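Local coordinates for vacuolar aminopeptidase 1 (PDB 4R8F), which removes amino acids one at a time from the N-termini of peptides in the yeast vacuole as a dodecameric, zinc-dependent M18 aminopeptidase, at residues Ala91-Leu96 / Ala114-Thr119. Sequence-based numbering, arbitrary orientation.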
ATOM      1  N   ALA A  91     -26.881 -21.581  24.755  1.00 29.82           N
ATOM      2  CA  ALA A  91     -25.996 -22.019  23.689  1.00 29.56           C
ATOM      3  C   ALA A  91     -26.108 -21.041  22.540  1.00 29.04           C
ATOM      4  O   ALA A  91     -27.064 -20.271  22.468  1.00 28.53           O
ATOM      5  CB  ALA A  91     -26.378 -23.419  23.232  1.00 29.47           C
ATOM      6  N   LEU A  92     -25.129 -21.065  21.647  1.00 29.87           N
ATOM      7  CA  LEU A  92     -25.178 -20.226  20.460  1.00 30.63           C
ATOM      8  C   LEU A  92     -26.346 -20.654  19.592  1.00 30.52           C
ATOM      9  O   LEU A  92     -26.481 -21.835  19.283  1.00 30.77           O
ATOM     10  CB  LEU A  92     -23.896 -20.349  19.644  1.00 31.24           C
ATOM     11  CG  LEU A  92     -22.574 -19.958  20.300  1.00 31.99           C
ATOM     12  CD1 LEU A  92     -21.514 -19.842  19.218  1.00 32.76           C
ATOM     13  CD2 LEU A  92     -22.678 -18.657  21.078  1.00 32.32           C
ATOM     14  N   THR A  93     -27.192 -19.699  19.222  1.00 30.59           N
ATOM     15  CA  THR A  93     -28.277 -19.960  18.287  1.00 31.52           C
ATOM     16  C   THR A  93     -28.614 -18.742  17.447  1.00 31.42           C
ATOM     17  O   THR A  93     -28.022 -17.673  17.585  1.00 31.29           O
ATOM     18  CB  THR A  93     -29.569 -20.448  18.994  1.00 32.00           C
ATOM     19  OG1 THR A  93     -29.794 -19.685  20.187  1.00 32.72           O
ATOM     20  CG2 THR A  93     -29.475 -21.938  19.336  1.00 32.56           C
ATOM     21  N   VAL A  94     -29.556 -18.956  16.542  1.00 31.90           N
ATOM     22  CA  VAL A  94     -30.189 -17.906  15.787  1.00 31.56           C
ATOM     23  C   VAL A  94     -31.546 -17.711  16.438  1.00 31.67           C
ATOM     24  O   VAL A  94     -32.219 -18.679  16.781  1.00 30.84           O
ATOM     25  CB  VAL A  94     -30.356 -18.340  14.324  1.00 31.29           C
ATOM     26  CG1 VAL A  94     -31.147 -17.309  13.536  1.00 31.43           C
ATOM     27  CG2 VAL A  94     -28.994 -18.592  13.696  1.00 31.13           C
ATOM     28  N   LYS A  95     -31.939 -16.460  16.623  1.00 32.96           N
ATOM     29  CA  LYS A  95     -33.220 -16.153  17.225  1.00 33.87           C
ATOM     30  C   LYS A  95     -34.103 -15.401  16.266  1.00 35.13           C
ATOM     31  O   LYS A  95     -33.644 -14.547  15.511  1.00 34.30           O
ATOM     32  CB  LYS A  95     -33.036 -15.328  18.492  1.00 34.65           C
ATOM     33  CG  LYS A  95     -32.647 -16.172  19.685  1.00 35.64           C
ATOM     34  CD  LYS A  95     -32.732 -15.379  20.970  1.00 36.81           C
ATOM     35  CE  LYS A  95     -32.270 -16.211  22.153  1.00 38.00           C
ATOM     36  NZ  LYS A  95     -33.283 -17.220  22.579  1.00 38.53           N
ATOM     37  N   LEU A  96     -35.385 -15.738  16.318  1.00 37.18           N
ATOM     38  CA  LEU A  96     -36.406 -15.030  15.581  1.00 38.23           C
ATOM     39  C   LEU A  96     -36.467 -13.624  16.155  1.00 39.78           C
ATOM     40  O   LEU A  96     -36.546 -13.457  17.373  1.00 39.28           O
ATOM     41  CB  LEU A  96     -37.746 -15.733  15.770  1.00 39.08           C
ATOM     42  CG  LEU A  96     -38.677 -15.759  14.569  1.00 39.80           C
ATOM     43  CD1 LEU A  96     -38.217 -16.805  13.571  1.00 40.02           C
ATOM     44  CD2 LEU A  96     -40.096 -16.040  15.029  1.00 40.47           C
ATOM     45  N   ALA A 114     -31.700 -13.006  14.263  1.00 38.27           N
ATOM     46  CA  ALA A 114     -30.471 -12.439  14.773  1.00 37.21           C
ATOM     47  C   ALA A 114     -29.630 -13.531  15.413  1.00 36.24           C
ATOM     48  O   ALA A 114     -30.175 -14.459  16.009  1.00 35.26           O
ATOM     49  CB  ALA A 114     -30.784 -11.359  15.788  1.00 37.18           C
ATOM     50  N   PRO A 115     -28.297 -13.422  15.301  1.00 35.80           N
ATOM     51  CA  PRO A 115     -27.455 -14.386  15.996  1.00 35.97           C
ATOM     52  C   PRO A 115     -27.442 -14.113  17.494  1.00 35.94           C
ATOM     53  O   PRO A 115     -27.458 -12.956  17.914  1.00 36.41           O
ATOM     54  CB  PRO A 115     -26.059 -14.155  15.396  1.00 35.51           C
ATOM     55  CG  PRO A 115     -26.149 -12.931  14.549  1.00 35.71           C
ATOM     56  CD  PRO A 115     -27.507 -12.328  14.714  1.00 35.58           C
ATOM     57  N   TYR A 116     -27.423 -15.176  18.285  1.00 36.56           N
ATOM     58  CA  TYR A 116     -27.292 -15.059  19.726  1.00 37.38           C
ATOM     59  C   TYR A 116     -25.929 -15.598  20.155  1.00 39.53           C
ATOM     60  O   TYR A 116     -25.605 -16.756  19.890  1.00 38.79           O
ATOM     61  CB  TYR A 116     -28.409 -15.825  20.436  1.00 36.85           C
ATOM     62  CG  TYR A 116     -28.197 -15.913  21.924  1.00 36.64           C
ATOM     63  CD1 TYR A 116     -28.611 -14.887  22.765  1.00 36.66           C
ATOM     64  CD2 TYR A 116     -27.555 -17.009  22.492  1.00 36.12           C
ATOM     65  CE1 TYR A 116     -28.405 -14.955  24.131  1.00 36.19           C
ATOM     66  CE2 TYR A 116     -27.342 -17.087  23.855  1.00 35.82           C
ATOM     67  CZ  TYR A 116     -27.772 -16.058  24.671  1.00 36.10           C
ATOM     68  OH  TYR A 116     -27.564 -16.127  26.027  1.00 35.46           O
ATOM     69  N   GLY A 117     -25.136 -14.750  20.804  1.00 43.01           N
ATOM     70  CA  GLY A 117     -23.870 -15.172  21.408  1.00 46.33           C
ATOM     71  C   GLY A 117     -22.650 -15.110  20.509  1.00 49.66           C
ATOM     72  O   GLY A 117     -21.568 -15.552  20.900  1.00 50.84           O
ATOM     73  N   GLY A 118     -22.808 -14.560  19.311  1.00 53.98           N
ATOM     74  CA  GLY A 118     -21.696 -14.443  18.378  1.00 58.38           C
ATOM     75  C   GLY A 118     -22.100 -13.738  17.100  1.00 62.89           C
ATOM     76  O   GLY A 118     -23.266 -13.387  16.914  1.00 64.47           O
ATOM     77  N   THR A 119     -21.120 -13.500  16.235  1.00 66.76           N
ATOM     78  CA  THR A 119     -21.379 -13.143  14.846  1.00 69.39           C
ATOM     79  C   THR A 119     -21.166 -14.448  14.099  1.00 69.66           C
ATOM     80  O   THR A 119     -20.025 -14.874  13.891  1.00 70.73           O
ATOM     81  CB  THR A 119     -20.425 -12.043  14.341  1.00 70.62           C
ATOM     82  OG1 THR A 119     -19.068 -12.500  14.416  1.00 71.45           O
ATOM     83  CG2 THR A 119     -20.579 -10.775  15.178  1.00 70.50           C
TER
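Thr93 faces Tyr116 and Lys95 faces Ala114 as hydrogen-bonded pairs of an antiparallel ladder, with Val94 and Pro115 forming the non-hydrogen-bonded pair between them. Tyr116 N gives a bond of 2.7 Å to Thr93 O, whereas the return bond from Thr93 N to Tyr116 O is weak at 3.4 Å; this is the last pair of the ladder. At the other pair both bonds are short: Lys95 N to Ala114 O is 2.7 Å and Ala114 N to Lys95 O is 2.8 Å. Proline suits position 115 because this pair asks no N-H of it.

Tyr116 lies on the same sheet face as Thr93 and Lys95. Its CG is anti to the backbone N (chi1 171°), which turns the ring along the neighbouring strand toward Ala91, where its edge meets the backbone, CD2 standing 3.3 Å from Ala91 O. The lysine's aliphatic chain runs alongside and brings Lys95 CE to 3.9 Å from Tyr116 CD1. Lys95 NZ, above the ring but too distant for more than a weak cation-pi attraction, is held by salt bridges to Asp234 and Asp236. An alanine in place of the tyrosine would probably leave a gap beside Thr93 and the lysine chain, and deprive Asp90 and Asn294 of the hydroxyl they hydrogen-bond. Gly117 suits the turn out of the strand: its backbone angles disfavour a CB, which would also strike Leu92 CD2.

Leu92 extends to the zinc ligands Glu296 and His435, so the start of hairpin 93-105/108-116 borders the metal site. Strand 230-239 flanks strand 93-105 on its other edge, bonding Val94 to Leu237, while Pro372 of a neighbouring subunit packs on Ala114 and Tyr116.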